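PDB 3CNC: fiber protein from Human adenovirus 16, which forms the trimeric receptor-binding knob at the tip of the viral fibre and probably attaches the virus to host cells through CD46. Local coordinates for residues Thr32-Ser37 against Asp115-Ala120; Gly66-Met71 against Ser209-Ser214; Asp150-Glu155 against Val172-Arg177; Thr164-Lys169 against Leu193-Ala198. All blocks are in the same frame, centred on the assembly; numbering follows the deposited sequence.

How the contacts relate
Contacts 2 and 3 lie in the buried part of the subunit, contacts 1 and 4 farther from its centre and only partly buried, contact 1 against the second subunit. Contact 2 pairs two strands of one sheet, contact 3 two strands of the other. The sheets meet where the Phe211 ring packs on Val172. Contacts 3 and 4 share strand 165-174, one at each end of it, and touch through Glu155. Chemistry follows place: ladders of backbone hydrogen bonds with aromatic and aliphatic packing in contacts 2 and 3, a single backbone bond between turn and loop in contact 1, and apolar side-chain contact alone in contact 4. Contacts 1 and 2 meet where Lys35 packs on Met71.

Contact 1: residues Thr32-Ser37 against Asp115-Ala120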
loop_
_atom_site.group_PDB
_atom_site.type_symbol
_atom_site.label_atom_id
_atom_site.label_comp_id
_atom_site.label_asym_id
_atom_site.label_seq_id
_atom_site.Cartn_x
_atom_site.Cartn_y
_atom_site.Cartn_z
ATOM N N THR A 32 7.884 -1.606 17.135
ATOM C CA THR A 32 8.879 -2.437 17.793
ATOM C C THR A 32 10.213 -1.705 17.803
ATOM O O THR A 32 11.207 -2.219 18.314
ATOM C CB THR A 32 9.107 -3.732 17.011
ATOM O OG1 THR A 32 9.399 -3.408 15.640
ATOM C CG2 THR A 32 7.893 -4.616 17.077
ATOM N N GLY A 33 10.222 -0.504 17.234
ATOM C CA GLY A 33 11.452 0.258 17.118
ATOM C C GLY A 33 12.039 -0.145 15.773
ATOM O O GLY A 33 11.628 -1.165 15.214
ATOM N N ALA A 34 12.947 0.639 15.209
ATOM C CA ALA A 34 13.547 0.224 13.947
ATOM C C ALA A 34 14.593 -0.835 14.337
ATOM O O ALA A 34 15.068 -0.849 15.484
ATOM C CB ALA A 34 14.212 1.411 13.272
ATOM N N LYS A 35 14.953 -1.724 13.421
ATOM C CA LYS A 35 15.956 -2.767 13.725
ATOM C C LYS A 35 16.031 -3.284 15.165
ATOM O O LYS A 35 17.021 -3.058 15.871
ATOM C CB LYS A 35 17.357 -2.296 13.314
ATOM C CG LYS A 35 17.712 -2.641 11.893
ATOM C CD LYS A 35 17.869 -4.137 11.731
ATOM C CE LYS A 35 18.003 -4.545 10.273
ATOM N NZ LYS A 35 19.095 -3.819 9.605
ATOM N N PRO A 36 14.988 -3.993 15.621
ATOM C CA PRO A 36 14.968 -4.537 16.987
ATOM C C PRO A 36 15.777 -5.839 17.177
ATOM O O PRO A 36 16.111 -6.535 16.212
ATOM C CB PRO A 36 13.483 -4.766 17.233
ATOM C CG PRO A 36 13.003 -5.169 15.871
ATOM C CD PRO A 36 13.671 -4.149 14.977
ATOM N N SER A 37 16.084 -6.151 18.435
ATOM C CA SER A 37 16.809 -7.368 18.775
ATOM C C SER A 37 15.778 -8.486 18.730
ATOM O O SER A 37 14.580 -8.207 18.671
ATOM C CB SER A 37 17.386 -7.269 20.188
ATOM O OG SER A 37 18.243 -6.148 20.314
ATOM N N ASP A 115 10.370 6.929 19.623
ATOM C CA ASP A 115 11.305 7.822 20.288
ATOM C C ASP A 115 12.534 7.716 19.392
ATOM O O ASP A 115 13.452 6.939 19.658
ATOM C CB ASP A 115 11.616 7.327 21.700
ATOM C CG ASP A 115 12.334 8.369 22.532
ATOM O OD1 ASP A 115 12.547 8.129 23.739
ATOM O OD2 ASP A 115 12.681 9.432 21.975
ATOM N N ASN A 116 12.514 8.481 18.307
ATOM C CA ASN A 116 13.592 8.458 17.331
ATOM C C ASN A 116 13.582 7.095 16.664
ATOM O O ASN A 116 12.575 6.719 16.078
ATOM C CB ASN A 116 14.924 8.746 18.016
ATOM C CG ASN A 116 15.087 10.213 18.333
ATOM O OD1 ASN A 116 15.734 10.585 19.312
ATOM N ND2 ASN A 116 14.500 11.065 17.494
ATOM N N GLN A 117 14.672 6.344 16.749
ATOM C CA GLN A 117 14.696 5.020 16.127
ATOM C C GLN A 117 14.343 3.915 17.111
ATOM O O GLN A 117 14.326 2.742 16.750
ATOM C CB GLN A 117 16.072 4.737 15.518
ATOM C CG GLN A 117 16.463 5.688 14.406
ATOM C CD GLN A 117 15.586 5.530 13.181
ATOM O OE1 GLN A 117 14.860 6.456 12.786
ATOM N NE2 GLN A 117 15.644 4.356 12.573
ATOM N N ASN A 118 14.038 4.281 18.348
ATOM C CA ASN A 118 13.719 3.276 19.357
ATOM C C ASN A 118 12.287 3.329 19.888
ATOM O O ASN A 118 11.482 4.175 19.482
ATOM C CB ASN A 118 14.693 3.410 20.533
ATOM C CG ASN A 118 16.139 3.214 20.117
ATOM O OD1 ASN A 118 16.558 2.098 19.792
ATOM N ND2 ASN A 118 16.907 4.297 20.115
ATOM N N MET A 119 11.983 2.401 20.790
ATOM C CA MET A 119 10.685 2.339 21.435
ATOM C C MET A 119 10.784 3.241 22.654
ATOM O O MET A 119 11.733 3.135 23.425
ATOM C CB MET A 119 10.370 0.917 21.919
ATOM C CG MET A 119 10.041 -0.086 20.831
ATOM S SD MET A 119 9.424 -1.613 21.575
ATOM C CE MET A 119 10.943 -2.180 22.423
ATOM N N ALA A 120 9.813 4.127 22.831
ATOM C CA ALA A 120 9.819 5.015 23.985
ATOM C C ALA A 120 9.812 4.174 25.271
ATOM O O ALA A 120 9.351 3.031 25.281
ATOM C CB ALA A 120 8.598 5.928 23.944
#
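Gln117, Asn118 and Met119 meet Thr32, Gly33 and Ala34 where a tight turn comes up against the loop that follows strand 29-31. The turn begins at Asp115, which exchanges two backbone hydrogen bonds with Asn118 and so closes a type II' beta turn. Asn116 occupies the corner with positive phi (67°), a conformation asparagine tolerates better than most residues. Gln117 makes the polar link: its carbonyl O accepts a hydrogen bond from Ala34 N at 2.9 Å, the donor tilted 31° from the carbonyl plane. The bent side chain of Gln117 lies against the small methyl of Ala34, and both residues also pack on the second subunit, Ala34 on its Ile216 and Gln117 on its Arg217. Asn118 turns its side chain away and offers backbone to Gly33, their CA atoms 4.4 Å apart; its O is taken by Trp31 NE1. Met119 then lays its flexible chain over the loop, CG 3.4 Å from Thr32 C and 3.6 Å from Gly33 N. SD lies near Thr32 O, and the bend at chi3 (-67°) brings CE round to the same oxygen. Glycine suits position 33 because at this backbone conformation a CB would press on the carbonyl O of Thr32 and also crowd Met119 CG. Thr32 OG1 steadies the loop from within, reaching a lone pair of Gly33 O at 3.2 Å, while its stronger bond is to Leu55 N. With just one hydrogen bond crossing between the segments, the loop's position probably depends as much on apolar cover and on the neighbouring subunit as on polar pairing.

Contact 2: residues Gly66-Met71 against Ser209-Ser214; sequences GYITLM and SPFFFS
Ile68 and Phe213 gather over one face of the sheet, with Phe211 beside them. Ile68 CG2 reaches Phe211 CB at 3.7 Å and lies at the edge of the Phe211 ring, near its plane. The first torsion of Phe213, 61°, sets its CG between backbone N and carbonyl carbon and swings the ring back across the neighbouring strand. Its face thereby covers Gly66, whose CA sits 4.0 Å from the ring centroid in a CH-pi contact; lacking a side chain, Gly66 gives the ring room to lie there. On the other face Tyr67 and Phe212 run side by side, Tyr67 CD1 meeting the edge of the Phe212 ring through CE2 at 3.7 Å. Pro210 CB supports the tyrosine at CE1, also 3.7 Å away. The hydroxyl of Tyr67 extends past Pro210 to hydrogen-bond Tyr137 of the second subunit, while Phe213 packs on Phe212 of the third.

Backbone hydrogen bonds join the strands: Gly66 N to Phe213 O at 2.8 Å, Phe211 N to Ile68 O at 3.0 Å and Ile68 N to Phe211 O at 3.2 Å. The return bond from Phe213 N to Gly66 O is weak. These antiparallel strands, 150° apart in direction, are strands C and J of the adenovirus knob's V sheet, one half of its beta sandwich.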
loop_
_atom_site.group_PDB
_atom_site.type_symbol
_atom_site.label_atom_id
_atom_site.label_comp_id
_atom_site.label_asym_id
_atom_site.label_seq_id
_atom_site.Cartn_x
_atom_site.Cartn_y
_atom_site.Cartn_z
ATOM N N GLY A 66 0.135 0.146 8.299
ATOM C CA GLY A 66 1.059 -0.818 8.879
ATOM C C GLY A 66 2.249 -1.230 8.034
ATOM O O GLY A 66 2.177 -1.255 6.805
ATOM N N TYR A 67 3.342 -1.572 8.716
ATOM C CA TYR A 67 4.591 -2.000 8.086
ATOM C C TYR A 67 5.119 -3.200 8.875
ATOM O O TYR A 67 5.266 -3.129 10.088
ATOM C CB TYR A 67 5.612 -0.861 8.147
ATOM C CG TYR A 67 6.999 -1.213 7.639
ATOM C CD1 TYR A 67 7.377 -0.914 6.333
ATOM C CD2 TYR A 67 7.950 -1.800 8.486
ATOM C CE1 TYR A 67 8.675 -1.173 5.877
ATOM C CE2 TYR A 67 9.256 -2.073 8.041
ATOM C CZ TYR A 67 9.609 -1.751 6.740
ATOM O OH TYR A 67 10.892 -1.964 6.304
ATOM N N ILE A 68 5.417 -4.300 8.195
ATOM C CA ILE A 68 5.905 -5.471 8.909
ATOM C C ILE A 68 6.943 -6.254 8.141
ATOM O O ILE A 68 6.828 -6.453 6.927
ATOM C CB ILE A 68 4.747 -6.441 9.290
ATOM C CG1 ILE A 68 5.269 -7.551 10.208
ATOM C CG2 ILE A 68 4.117 -7.042 8.016
ATOM C CD1 ILE A 68 4.168 -8.325 10.934
ATOM N N THR A 69 7.944 -6.709 8.886
ATOM C CA THR A 69 9.033 -7.489 8.337
ATOM C C THR A 69 9.625 -8.454 9.382
ATOM O O THR A 69 9.646 -8.166 10.585
ATOM C CB THR A 69 10.146 -6.550 7.808
ATOM O OG1 THR A 69 10.874 -7.223 6.780
ATOM C CG2 THR A 69 11.094 -6.150 8.922
ATOM N N LEU A 70 10.105 -9.598 8.900
ATOM C CA LEU A 70 10.707 -10.628 9.749
ATOM C C LEU A 70 12.176 -10.915 9.407
ATOM O O LEU A 70 12.550 -10.990 8.232
ATOM C CB LEU A 70 9.948 -11.937 9.594
ATOM C CG LEU A 70 9.059 -12.480 10.699
ATOM C CD1 LEU A 70 8.710 -13.908 10.310
ATOM C CD2 LEU A 70 9.765 -12.478 12.062
ATOM N N MET A 71 13.006 -11.082 10.431
ATOM C CA MET A 71 14.406 -11.437 10.200
ATOM C C MET A 71 14.803 -12.576 11.139
ATOM O O MET A 71 14.752 -12.425 12.360
ATOM C CB MET A 71 15.343 -10.249 10.419
ATOM C CG MET A 71 16.766 -10.580 9.973
ATOM S SD MET A 71 18.036 -9.408 10.482
ATOM C CE MET A 71 18.260 -8.497 8.981
ATOM N N SER A 209 10.617 -9.554 2.868
ATOM C CA SER A 209 10.665 -8.153 2.489
ATOM C C SER A 209 9.421 -7.451 3.043
ATOM O O SER A 209 8.406 -8.091 3.354
ATOM C CB SER A 209 10.767 -7.992 0.965
ATOM O OG SER A 209 9.628 -8.492 0.291
ATOM N N PRO A 210 9.501 -6.124 3.197
ATOM C CA PRO A 210 8.432 -5.265 3.711
ATOM C C PRO A 210 7.028 -5.541 3.186
ATOM O O PRO A 210 6.793 -5.542 1.979
ATOM C CB PRO A 210 8.918 -3.861 3.333
ATOM C CG PRO A 210 10.403 -3.982 3.529
ATOM C CD PRO A 210 10.696 -5.326 2.863
ATOM N N PHE A 211 6.096 -5.784 4.099
ATOM C CA PHE A 211 4.710 -5.982 3.704
ATOM C C PHE A 211 3.912 -4.751 4.171
ATOM O O PHE A 211 4.026 -4.337 5.329
ATOM C CB PHE A 211 4.124 -7.245 4.332
ATOM C CG PHE A 211 2.671 -7.451 4.000
ATOM C CD1 PHE A 211 2.274 -7.682 2.688
ATOM C CD2 PHE A 211 1.696 -7.355 4.988
ATOM C CE1 PHE A 211 0.929 -7.810 2.366
ATOM C CE2 PHE A 211 0.341 -7.482 4.675
ATOM C CZ PHE A 211 -0.041 -7.709 3.365
ATOM N N PHE A 212 3.120 -4.163 3.274
ATOM C CA PHE A 212 2.327 -2.969 3.613
ATOM C C PHE A 212 0.836 -3.300 3.655
ATOM O O PHE A 212 0.349 -4.121 2.867
ATOM C CB PHE A 212 2.555 -1.857 2.579
ATOM C CG PHE A 212 4.000 -1.664 2.198
ATOM C CD1 PHE A 212 4.404 -1.802 0.871
ATOM C CD2 PHE A 212 4.962 -1.367 3.169
ATOM C CE1 PHE A 212 5.754 -1.647 0.516
ATOM C CE2 PHE A 212 6.306 -1.212 2.825
ATOM C CZ PHE A 212 6.705 -1.351 1.507
ATOM N N PHE A 213 0.111 -2.647 4.560
ATOM C CA PHE A 213 -1.319 -2.894 4.689
ATOM C C PHE A 213 -1.981 -1.811 5.529
ATOM O O PHE A 213 -1.299 -1.054 6.217
ATOM C CB PHE A 213 -1.537 -4.267 5.342
ATOM C CG PHE A 213 -0.949 -4.374 6.723
ATOM C CD1 PHE A 213 -1.759 -4.265 7.849
ATOM C CD2 PHE A 213 0.426 -4.532 6.897
ATOM C CE1 PHE A 213 -1.211 -4.308 9.128
ATOM C CE2 PHE A 213 0.979 -4.573 8.170
ATOM C CZ PHE A 213 0.163 -4.460 9.287
ATOM N N SER A 214 -3.308 -1.739 5.462
ATOM C CA SER A 214 -4.079 -0.762 6.247
ATOM C C SER A 214 -5.364 -1.404 6.766
ATOM O O SER A 214 -5.846 -2.373 6.185
ATOM C CB SER A 214 -4.455 0.456 5.400
ATOM O OG SER A 214 -3.327 1.259 5.142
#

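Contact 3: residues Asp150-Glu155 against Val172-Arg177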
loop_
_atom_site.group_PDB
_atom_site.type_symbol
_atom_site.label_atom_id
_atom_site.label_comp_id
_atom_site.label_asym_id
_atom_site.label_seq_id
_atom_site.Cartn_x
_atom_site.Cartn_y
_atom_site.Cartn_z
ATOM N N ASP A 150 -12.586 -10.298 7.962
ATOM C CA ASP A 150 -11.503 -10.129 8.921
ATOM C C ASP A 150 -10.140 -10.446 8.333
ATOM O O ASP A 150 -9.147 -10.456 9.057
ATOM C CB ASP A 150 -11.743 -11.003 10.152
ATOM C CG ASP A 150 -12.866 -10.473 11.038
ATOM O OD1 ASP A 150 -13.527 -9.482 10.653
ATOM O OD2 ASP A 150 -13.088 -11.050 12.125
ATOM N N TYR A 151 -10.081 -10.679 7.023
ATOM C CA TYR A 151 -8.816 -11.023 6.383
ATOM C C TYR A 151 -8.269 -10.053 5.340
ATOM O O TYR A 151 -9.012 -9.491 4.527
ATOM C CB TYR A 151 -8.913 -12.388 5.692
ATOM C CG TYR A 151 -9.264 -13.554 6.574
ATOM C CD1 TYR A 151 -10.546 -14.105 6.553
ATOM C CD2 TYR A 151 -8.302 -14.144 7.395
ATOM C CE1 TYR A 151 -10.865 -15.224 7.327
ATOM C CE2 TYR A 151 -8.603 -15.261 8.172
ATOM C CZ TYR A 151 -9.885 -15.799 8.132
ATOM O OH TYR A 151 -10.172 -16.921 8.874
ATOM N N ILE A 152 -6.949 -9.892 5.355
ATOM C CA ILE A 152 -6.257 -9.065 4.382
ATOM C C ILE A 152 -5.269 -10.024 3.724
ATOM O O ILE A 152 -4.546 -10.745 4.422
ATOM C CB ILE A 152 -5.442 -7.914 5.051
ATOM C CG1 ILE A 152 -6.374 -6.863 5.657
ATOM C CG2 ILE A 152 -4.535 -7.268 4.031
ATOM C CD1 ILE A 152 -5.652 -5.840 6.547
ATOM N N TYR A 153 -5.252 -10.058 2.395
ATOM C CA TYR A 153 -4.316 -10.907 1.676
ATOM C C TYR A 153 -3.383 -10.014 0.866
ATOM O O TYR A 153 -3.776 -8.936 0.408
ATOM C CB TYR A 153 -5.046 -11.883 0.748
ATOM C CG TYR A 153 -6.134 -12.666 1.440
ATOM C CD1 TYR A 153 -7.439 -12.173 1.499
ATOM C CD2 TYR A 153 -5.856 -13.880 2.075
ATOM C CE1 TYR A 153 -8.442 -12.864 2.175
ATOM C CE2 TYR A 153 -6.856 -14.586 2.757
ATOM C CZ TYR A 153 -8.147 -14.068 2.801
ATOM O OH TYR A 153 -9.146 -14.740 3.459
ATOM N N GLY A 154 -2.141 -10.454 0.698
ATOM C CA GLY A 154 -1.183 -9.665 -0.050
ATOM C C GLY A 154 0.052 -10.476 -0.362
ATOM O O GLY A 154 -0.009 -11.709 -0.418
ATOM N N GLU A 155 1.185 -9.802 -0.533
ATOM C CA GLU A 155 2.401 -10.518 -0.868
ATOM C C GLU A 155 3.715 -9.777 -0.613
ATOM O O GLU A 155 3.784 -8.549 -0.708
ATOM C CB GLU A 155 2.322 -10.908 -2.339
ATOM C CG GLU A 155 3.088 -12.137 -2.702
ATOM C CD GLU A 155 2.622 -12.701 -4.018
ATOM O OE1 GLU A 155 2.942 -12.104 -5.072
ATOM O OE2 GLU A 155 1.916 -13.735 -3.991
ATOM N N VAL A 172 -3.361 -11.616 6.774
ATOM C CA VAL A 172 -3.472 -10.914 8.035
ATOM C C VAL A 172 -4.865 -11.175 8.562
ATOM O O VAL A 172 -5.840 -11.037 7.834
ATOM C CB VAL A 172 -3.288 -9.391 7.873
ATOM C CG1 VAL A 172 -3.216 -8.735 9.230
ATOM C CG2 VAL A 172 -2.045 -9.096 7.079
ATOM N N THR A 173 -4.963 -11.581 9.820
ATOM C CA THR A 173 -6.266 -11.822 10.411
ATOM C C THR A 173 -6.472 -10.782 11.499
ATOM O O THR A 173 -5.608 -10.604 12.356
ATOM C CB THR A 173 -6.361 -13.223 11.038
ATOM O OG1 THR A 173 -5.957 -14.207 10.078
ATOM C CG2 THR A 173 -7.805 -13.506 11.472
ATOM N N LEU A 174 -7.601 -10.081 11.457
ATOM C CA LEU A 174 -7.882 -9.061 12.465
ATOM C C LEU A 174 -9.049 -9.506 13.363
ATOM O O LEU A 174 -10.100 -9.897 12.860
ATOM C CB LEU A 174 -8.217 -7.725 11.786
ATOM C CG LEU A 174 -7.203 -7.157 10.773
ATOM C CD1 LEU A 174 -7.767 -5.922 10.099
ATOM C CD2 LEU A 174 -5.905 -6.815 11.468
ATOM N N ASN A 175 -8.842 -9.454 14.677
ATOM C CA ASN A 175 -9.865 -9.822 15.651
ATOM C C ASN A 175 -10.803 -10.944 15.255
ATOM O O ASN A 175 -12.010 -10.716 15.251
ATOM C CB ASN A 175 -10.817 -8.661 15.945
ATOM C CG ASN A 175 -10.128 -7.411 16.359
ATOM O OD1 ASN A 175 -9.141 -7.444 17.086
ATOM N ND2 ASN A 175 -10.673 -6.277 15.929
ATOM N N ARG A 176 -10.358 -12.139 14.921
ATOM C CA ARG A 176 -11.419 -13.078 14.578
ATOM C C ARG A 176 -11.722 -14.039 15.718
ATOM O O ARG A 176 -12.868 -14.457 15.906
ATOM C CB ARG A 176 -11.105 -13.847 13.301
ATOM C CG ARG A 176 -12.361 -14.074 12.493
ATOM C CD ARG A 176 -12.170 -15.030 11.343
ATOM N NE ARG A 176 -11.934 -16.388 11.806
ATOM C CZ ARG A 176 -12.217 -17.465 11.089
ATOM N NH1 ARG A 176 -12.749 -17.333 9.884
ATOM N NH2 ARG A 176 -11.962 -18.671 11.572
ATOM N N ARG A 177 -10.692 -14.370 16.490
ATOM C CA ARG A 177 -10.854 -15.264 17.618
ATOM C C ARG A 177 -10.177 -14.699 18.848
ATOM O O ARG A 177 -9.096 -14.112 18.766
ATOM C CB ARG A 177 -10.231 -16.641 17.335
ATOM C CG ARG A 177 -10.888 -17.478 16.251
ATOM C CD ARG A 177 -10.275 -18.884 16.243
ATOM N NE ARG A 177 -10.560 -19.644 15.024
ATOM C CZ ARG A 177 -11.741 -20.175 14.708
ATOM N NH1 ARG A 177 -12.781 -20.039 15.524
ATOM N NH2 ARG A 177 -11.884 -20.849 13.568
#
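The beta hairpin of strands 151-159 and 165-174, G and H of the knob fold, is joined at its open end by Ile152 with Val172 and Tyr151 with Thr173. Ile152 and Val172 form a hydrogen-bonded pair, Ile152 N to Val172 O at 2.9 Å and Val172 N to Ile152 O at 2.8 Å. Leu174 N continues the ladder to Asp150 O. Beta-branched side chains suit such extended backbone, and here Ile152 CB and Val172 CB meet at 3.8 Å, while Ile152 CD1 touches Leu174 CD1. On the other face Tyr151 lies alongside Thr173, whose OG1 comes to the ring edge 3.4 Å from CE2. The tyrosine OH rests over one face of the Arg176 guanidinium, planes 58° apart. That approach is too poorly angled for a hydrogen bond. Asp150 OD2 meets the aliphatic part of Arg176, CG at 3.1 Å, but the charged groups stay apart, so any attraction is probably weak and long-range, and the neighbouring carbonyl oxygens of Leu174 and Asn175 offer OD2 no hydrogen bond. Strand 185-194 flanks strand 165-174, Val172 and Leu174 face Phe211 and Tyr215 of strand 211-216 in the opposing sheet, and Ile152 packs on Phe212 of the third subunit.

Contact 4: residues Thr164-Lys169 against Leu193-Ala198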
loop_
_atom_site.group_PDB
_atom_site.type_symbol
_atom_site.label_atom_id
_atom_site.label_comp_id
_atom_site.label_asym_id
_atom_site.label_seq_id
_atom_site.Cartn_x
_atom_site.Cartn_y
_atom_site.Cartn_z
ATOM N N THR A 164 17.477 -15.272 -6.464
ATOM C CA THR A 164 16.117 -15.486 -6.951
ATOM C C THR A 164 15.066 -15.037 -5.933
ATOM O O THR A 164 15.238 -15.200 -4.724
ATOM C CB THR A 164 15.865 -16.969 -7.316
ATOM O OG1 THR A 164 16.292 -17.806 -6.235
ATOM C CG2 THR A 164 16.622 -17.347 -8.586
ATOM N N LEU A 165 13.978 -14.464 -6.440
ATOM C CA LEU A 165 12.900 -13.975 -5.593
ATOM C C LEU A 165 11.764 -14.976 -5.450
ATOM O O LEU A 165 11.106 -15.334 -6.431
ATOM C CB LEU A 165 12.334 -12.672 -6.157
ATOM C CG LEU A 165 13.254 -11.456 -6.166
ATOM C CD1 LEU A 165 12.537 -10.301 -6.868
ATOM C CD2 LEU A 165 13.630 -11.077 -4.740
ATOM N N PHE A 166 11.536 -15.429 -4.223
ATOM C CA PHE A 166 10.452 -16.361 -3.971
ATOM C C PHE A 166 9.282 -15.595 -3.367
ATOM O O PHE A 166 9.420 -14.935 -2.338
ATOM C CB PHE A 166 10.897 -17.475 -3.022
ATOM C CG PHE A 166 11.899 -18.417 -3.625
ATOM C CD1 PHE A 166 13.229 -18.036 -3.782
ATOM C CD2 PHE A 166 11.509 -19.685 -4.052
ATOM C CE1 PHE A 166 14.160 -18.901 -4.353
ATOM C CE2 PHE A 166 12.433 -20.562 -4.627
ATOM C CZ PHE A 166 13.765 -20.166 -4.777
ATOM N N PRO A 167 8.115 -15.655 -4.016
ATOM C CA PRO A 167 6.920 -14.962 -3.533
ATOM C C PRO A 167 6.361 -15.594 -2.256
ATOM O O PRO A 167 6.265 -16.815 -2.151
ATOM C CB PRO A 167 5.959 -15.097 -4.706
ATOM C CG PRO A 167 6.312 -16.458 -5.244
ATOM C CD PRO A 167 7.825 -16.399 -5.256
ATOM N N LEU A 168 6.008 -14.751 -1.292
ATOM C CA LEU A 168 5.441 -15.206 -0.030
ATOM C C LEU A 168 4.017 -14.666 0.090
ATOM O O LEU A 168 3.797 -13.456 0.085
ATOM C CB LEU A 168 6.276 -14.697 1.151
ATOM C CG LEU A 168 7.761 -15.069 1.193
ATOM C CD1 LEU A 168 8.436 -14.268 2.284
ATOM C CD2 LEU A 168 7.937 -16.575 1.454
ATOM N N LYS A 169 3.049 -15.568 0.184
ATOM C CA LYS A 169 1.658 -15.170 0.325
ATOM C C LYS A 169 1.423 -14.820 1.787
ATOM O O LYS A 169 1.669 -15.628 2.688
ATOM C CB LYS A 169 0.738 -16.298 -0.146
ATOM C CG LYS A 169 0.870 -16.545 -1.645
ATOM C CD LYS A 169 0.034 -17.713 -2.148
ATOM C CE LYS A 169 0.203 -17.874 -3.658
ATOM N NZ LYS A 169 -0.497 -19.076 -4.188
ATOM N N LEU A 193 5.215 -20.011 1.877
ATOM C CA LEU A 193 6.154 -20.344 0.815
ATOM C C LEU A 193 5.703 -21.661 0.212
ATOM O O LEU A 193 5.681 -22.678 0.900
ATOM C CB LEU A 193 7.567 -20.517 1.374
ATOM C CG LEU A 193 8.609 -21.062 0.385
ATOM C CD1 LEU A 193 8.809 -20.070 -0.753
ATOM C CD2 LEU A 193 9.936 -21.326 1.108
ATOM N N ASN A 194 5.327 -21.643 -1.060
ATOM C CA ASN A 194 4.889 -22.850 -1.747
ATOM C C ASN A 194 5.528 -22.895 -3.138
ATOM O O ASN A 194 4.885 -22.598 -4.148
ATOM C CB ASN A 194 3.367 -22.869 -1.865
ATOM C CG ASN A 194 2.847 -24.153 -2.496
ATOM O OD1 ASN A 194 3.178 -25.252 -2.047
ATOM N ND2 ASN A 194 2.029 -24.018 -3.538
ATOM N N ALA A 195 6.797 -23.280 -3.189
ATOM C CA ALA A 195 7.512 -23.316 -4.455
ATOM C C ALA A 195 7.892 -24.704 -4.954
ATOM O O ALA A 195 7.717 -25.708 -4.262
ATOM C CB ALA A 195 8.747 -22.456 -4.348
ATOM N N GLU A 196 8.412 -24.737 -6.178
ATOM C CA GLU A 196 8.847 -25.971 -6.820
ATOM C C GLU A 196 9.922 -26.641 -5.981
ATOM O O GLU A 196 9.784 -27.796 -5.576
ATOM C CB GLU A 196 9.411 -25.668 -8.210
ATOM C CG GLU A 196 8.374 -25.220 -9.222
ATOM C CD GLU A 196 7.529 -26.369 -9.737
ATOM O OE1 GLU A 196 6.953 -27.110 -8.909
ATOM O OE2 GLU A 196 7.438 -26.530 -10.974
ATOM N N GLU A 197 10.996 -25.906 -5.723
ATOM C CA GLU A 197 12.094 -26.440 -4.935
ATOM C C GLU A 197 12.565 -25.462 -3.875
ATOM O O GLU A 197 12.440 -24.248 -4.033
ATOM C CB GLU A 197 13.247 -26.827 -5.858
ATOM C CG GLU A 197 13.551 -25.797 -6.925
ATOM C CD GLU A 197 14.347 -26.383 -8.074
ATOM O OE1 GLU A 197 15.480 -26.857 -7.837
ATOM O OE2 GLU A 197 13.836 -26.374 -9.215
ATOM N N ALA A 198 13.099 -26.007 -2.787
ATOM C CA ALA A 198 13.586 -25.201 -1.680
ATOM C C ALA A 198 14.447 -24.044 -2.159
ATOM O O ALA A 198 15.228 -24.184 -3.099
ATOM C CB ALA A 198 14.381 -26.064 -0.711
#
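Phe166 projects as a flat wedge into the bend made by Leu193, Ala195 and Glu197. Its CG stands anti to the carbonyl carbon (chi1 -69°), which sends the ring across toward residues 193-198. The Ala195 methyl is the small bump at the ring's edge, 3.9 Å from CD2 and near the ring plane; a methyl is short enough to let the phenyl lie close to the backbone. Farther along the rim, CE2 comes 3.7 Å from Glu197 O, which approaches obliquely. At the root of the wedge Leu193 CD1 fits beneath Phe166 CB at 4.0 Å. The segments belong to strands 165-174 and 185-194, neighbours in the knob's R sheet, at the end where the second strand runs out. No hydrogen bond joins them here: Lys169 still pairs with Ser192, but beyond it the 195-198 segment peels away and side chains bridge the widening gap. Leu168 and Leu193, both buried, fill the angle between the strands, Leu168 CD2 lodging 4.0 Å from Leu193 CB as the branched chains pass at a slant. Pro199, from the loop that follows, adds a further surface against both Phe166 and Leu193, and Phe81 packs on Leu193.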